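Local coordinates for protein peroxisomal acyl-coenzyme A oxidase 1 (Arabidopsis thaliana, PDB 1W07) that oxidises long- and medium-chain acyl-CoAs to 2-trans-enoyl-CoAs with FAD and molecular oxygen, releasing hydrogen peroxide, in peroxisomal beta-oxidation, at residues 225-237 against 406-419. The protein carries 1 engineered substitution. Sequence-based numbering, arbitrary orientation.
Sequences IGTKMGNGAYNSM and WCSGLPELFAVYVP
Trp406 turns the NE1 edge of its indole to the backbone of Asn231 and donates a bent hydrogen bond, NE1 to O 3.1 Å, with the donor tilted 33° from the carbonyl plane. A phenylalanine here, smaller and with no N-H, would probably leave the Asn231 carbonyl without this donor and open a gap at that edge. In the first turn of helix 410-417, Glu412 reaches out with an extended chain, CG anti to the backbone N (chi1 -174°), and its OE2 takes the Ala233 N-H through the anti lone pair at 2.8 Å, nearly straight. The same oxygen has a salt bridge to Arg53, so a carboxylate suits a spot where amide and guanidinium converge. Beyond it, the Phe414 ring receives the methyl of Met229, CE to CE2 3.4 Å, at the end of a fully extended thioether chain. Ala415 is small enough to let the turn come close: its CB lies 3.9 Å from Gly230 CA, where any side chain on the glycine would collide. Val416 packs CB against the Ala233 methyl, while its CG2 meets Tyr234 CD1 at 3.6 Å. Val418 touches the Met229 sulfur, and Pro419 CG approaches Tyr234 CE1; both Pro419 and Tyr234 also touch FAD. The contact thus joins the loop between strands 220-224 and 240-244 of the middle domain to helix 410-417, which is backed by helices 278-309 and 370-398, with Tyr404 of the second subunit packing on Tyr234 and Pro419.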
# COMPACT_ATOMS: atom_id res chain seq x y z
N ILE B 225 -12.28 20.10 -1.30
CA ILE B 225 -12.60 19.02 -2.22
C ILE B 225 -13.07 17.71 -1.58
O ILE B 225 -13.49 16.79 -2.29
CB ILE B 225 -11.42 18.69 -3.14
CG1 ILE B 225 -10.22 18.19 -2.31
CG2 ILE B 225 -11.03 19.92 -3.95
CD1 ILE B 225 -9.10 17.64 -3.17
N GLY B 226 -13.00 17.62 -0.26
CA GLY B 226 -13.46 16.40 0.38
C GLY B 226 -12.45 15.61 1.18
O GLY B 226 -11.25 15.90 1.18
N THR B 227 -12.94 14.58 1.87
CA THR B 227 -12.12 13.74 2.71
C THR B 227 -11.18 12.87 1.89
O THR B 227 -11.55 12.32 0.85
CB THR B 227 -13.00 12.85 3.64
OG1 THR B 227 -13.78 13.70 4.48
CG2 THR B 227 -12.13 11.94 4.51
N LYS B 228 -9.95 12.73 2.38
CA LYS B 228 -8.94 11.96 1.68
C LYS B 228 -8.55 10.68 2.42
O LYS B 228 -8.92 10.46 3.57
CB LYS B 228 -7.70 12.84 1.48
CG LYS B 228 -7.92 13.99 0.47
CD LYS B 228 -7.27 15.31 0.88
CE LYS B 228 -7.84 15.84 2.18
NZ LYS B 228 -7.35 17.21 2.46
N MET B 229 -7.81 9.84 1.72
CA MET B 229 -7.33 8.58 2.25
C MET B 229 -6.71 8.67 3.65
O MET B 229 -5.83 9.50 3.91
CB MET B 229 -6.30 8.03 1.26
CG MET B 229 -5.53 6.82 1.72
SD MET B 229 -4.40 6.23 0.45
CE MET B 229 -3.61 4.89 1.37
N GLY B 230 -7.18 7.80 4.54
CA GLY B 230 -6.63 7.72 5.89
C GLY B 230 -7.27 8.54 6.99
O GLY B 230 -7.87 9.58 6.74
N ASN B 231 -7.13 8.06 8.22
CA ASN B 231 -7.66 8.77 9.39
C ASN B 231 -6.62 9.82 9.78
O ASN B 231 -5.49 9.47 10.12
CB ASN B 231 -7.87 7.81 10.54
CG ASN B 231 -8.98 6.84 10.27
OD1 ASN B 231 -10.13 7.23 10.06
ND2 ASN B 231 -8.65 5.55 10.26
N GLY B 232 -6.99 11.09 9.75
CA GLY B 232 -6.05 12.15 10.06
C GLY B 232 -5.30 12.44 8.77
O GLY B 232 -5.89 12.85 7.77
N ALA B 233 -3.99 12.23 8.80
CA ALA B 233 -3.13 12.43 7.64
C ALA B 233 -3.32 13.79 6.96
O ALA B 233 -3.17 14.84 7.58
CB ALA B 233 -3.36 11.28 6.63
N TYR B 234 -3.64 13.78 5.66
CA TYR B 234 -3.81 15.03 4.93
C TYR B 234 -5.18 15.66 5.15
O TYR B 234 -5.49 16.70 4.56
CB TYR B 234 -3.60 14.81 3.43
CG TYR B 234 -2.30 15.36 2.88
CD1 TYR B 234 -1.11 14.64 3.00
CD2 TYR B 234 -2.27 16.60 2.24
CE1 TYR B 234 0.09 15.16 2.50
CE2 TYR B 234 -1.08 17.12 1.73
CZ TYR B 234 0.10 16.39 1.87
OH TYR B 234 1.28 16.87 1.36
N ASN B 235 -6.01 15.06 5.99
CA ASN B 235 -7.33 15.62 6.20
C ASN B 235 -7.33 16.89 7.05
O ASN B 235 -8.36 17.55 7.20
CB ASN B 235 -8.26 14.56 6.75
CG ASN B 235 -8.69 13.58 5.66
OD1 ASN B 235 -9.28 13.98 4.66
ND2 ASN B 235 -8.37 12.31 5.84
N SER B 236 -6.15 17.25 7.56
CA SER B 236 -5.99 18.48 8.33
C SER B 236 -5.72 19.59 7.31
O SER B 236 -5.78 20.78 7.64
CB SER B 236 -4.81 18.36 9.28
OG SER B 236 -3.65 17.94 8.59
N MET B 237 -5.41 19.19 6.07
CA MET B 237 -5.12 20.12 4.99
C MET B 237 -6.41 20.45 4.26
O MET B 237 -7.21 19.56 3.96
CB MET B 237 -4.12 19.51 4.00
CG MET B 237 -3.76 20.37 2.77
SD MET B 237 -2.64 21.76 3.17
CE MET B 237 -1.04 20.92 3.33
N TRP B 406 -4.38 1.83 14.10
CA TRP B 406 -3.91 3.19 13.86
C TRP B 406 -2.78 3.61 14.81
O TRP B 406 -1.84 4.30 14.39
CB TRP B 406 -5.07 4.16 14.04
CG TRP B 406 -4.76 5.52 13.51
CD1 TRP B 406 -4.90 5.94 12.23
CD2 TRP B 406 -4.24 6.63 14.25
NE1 TRP B 406 -4.51 7.25 12.11
CE2 TRP B 406 -4.09 7.70 13.34
CE3 TRP B 406 -3.88 6.84 15.59
CZ2 TRP B 406 -3.60 8.96 13.72
CZ3 TRP B 406 -3.39 8.09 15.97
CH2 TRP B 406 -3.25 9.13 15.04
N CYS B 407 -2.84 3.20 16.09
CA CYS B 407 -1.83 3.60 17.06
C CYS B 407 -0.44 3.00 16.75
O CYS B 407 0.54 3.31 17.43
CB CYS B 407 -2.28 3.27 18.50
SG CYS B 407 -2.44 1.51 18.92
N SER B 408 -0.34 2.18 15.71
CA SER B 408 0.97 1.65 15.35
C SER B 408 1.76 2.76 14.61
O SER B 408 2.98 2.64 14.43
CB SER B 408 0.85 0.42 14.44
OG SER B 408 0.44 0.76 13.13
N GLY B 409 1.06 3.83 14.22
CA GLY B 409 1.70 4.94 13.53
C GLY B 409 1.94 4.72 12.05
O GLY B 409 2.20 5.67 11.30
N LEU B 410 1.83 3.47 11.61
CA LEU B 410 2.10 3.15 10.21
C LEU B 410 0.98 3.43 9.21
O LEU B 410 1.25 3.90 8.10
CB LEU B 410 2.56 1.68 10.11
CG LEU B 410 3.93 1.47 10.81
CD1 LEU B 410 4.27 -0.02 10.97
CD2 LEU B 410 4.99 2.18 10.01
N PRO B 411 -0.28 3.14 9.58
CA PRO B 411 -1.41 3.40 8.66
C PRO B 411 -1.45 4.88 8.25
O PRO B 411 -1.52 5.21 7.06
CB PRO B 411 -2.62 3.00 9.49
CG PRO B 411 -2.09 1.90 10.37
CD PRO B 411 -0.73 2.42 10.78
N GLU B 412 -1.41 5.78 9.23
CA GLU B 412 -1.45 7.19 8.89
C GLU B 412 -0.20 7.63 8.11
O GLU B 412 -0.30 8.43 7.17
CB GLU B 412 -1.60 8.05 10.14
CG GLU B 412 -1.79 9.54 9.80
CD GLU B 412 -1.75 10.44 11.02
OE1 GLU B 412 -0.95 10.16 11.94
OE2 GLU B 412 -2.48 11.44 11.04
N LEU B 413 0.97 7.12 8.48
CA LEU B 413 2.19 7.51 7.79
C LEU B 413 2.13 7.19 6.29
O LEU B 413 2.56 7.99 5.45
CB LEU B 413 3.40 6.83 8.44
CG LEU B 413 4.77 7.18 7.85
CD1 LEU B 413 5.03 8.68 7.99
CD2 LEU B 413 5.86 6.36 8.54
N PHE B 414 1.59 6.03 5.96
CA PHE B 414 1.46 5.62 4.57
C PHE B 414 0.50 6.56 3.84
O PHE B 414 0.80 7.09 2.76
CB PHE B 414 0.93 4.19 4.48
CG PHE B 414 0.72 3.70 3.07
CD1 PHE B 414 1.81 3.45 2.23
CD2 PHE B 414 -0.56 3.51 2.57
CE1 PHE B 414 1.63 3.02 0.92
CE2 PHE B 414 -0.76 3.08 1.24
CZ PHE B 414 0.34 2.83 0.42
N ALA B 415 -0.67 6.76 4.43
CA ALA B 415 -1.67 7.62 3.82
C ALA B 415 -1.16 9.05 3.64
O ALA B 415 -1.35 9.65 2.59
CB ALA B 415 -2.94 7.60 4.67
N VAL B 416 -0.48 9.59 4.65
CA VAL B 416 0.00 10.96 4.53
C VAL B 416 1.16 11.08 3.53
O VAL B 416 1.33 12.13 2.89
CB VAL B 416 0.43 11.52 5.91
CG1 VAL B 416 1.80 10.98 6.32
CG2 VAL B 416 0.42 13.04 5.87
N TYR B 417 1.93 10.00 3.38
CA TYR B 417 3.08 10.02 2.46
C TYR B 417 2.78 9.81 0.96
O TYR B 417 3.39 10.47 0.12
CB TYR B 417 4.13 8.98 2.87
CG TYR B 417 5.36 9.07 2.00
CD1 TYR B 417 6.30 10.09 2.21
CD2 TYR B 417 5.54 8.23 0.90
CE1 TYR B 417 7.36 10.28 1.34
CE2 TYR B 417 6.61 8.42 0.01
CZ TYR B 417 7.51 9.45 0.24
OH TYR B 417 8.59 9.64 -0.59
N VAL B 418 1.86 8.88 0.64
CA VAL B 418 1.52 8.53 -0.74
C VAL B 418 1.33 9.63 -1.76
O VAL B 418 1.60 9.43 -2.95
CB VAL B 418 0.28 7.59 -0.85
CG1 VAL B 418 0.69 6.19 -0.53
CG2 VAL B 418 -0.84 8.05 0.04
N PRO B 419 0.84 10.78 -1.34
CA PRO B 419 0.66 11.85 -2.34
C PRO B 419 2.00 12.18 -3.01
O PRO B 419 2.04 12.75 -4.11
CB PRO B 419 0.15 13.01 -1.50
CG PRO B 419 -0.63 12.34 -0.44
CD PRO B 419 0.25 11.19 -0.05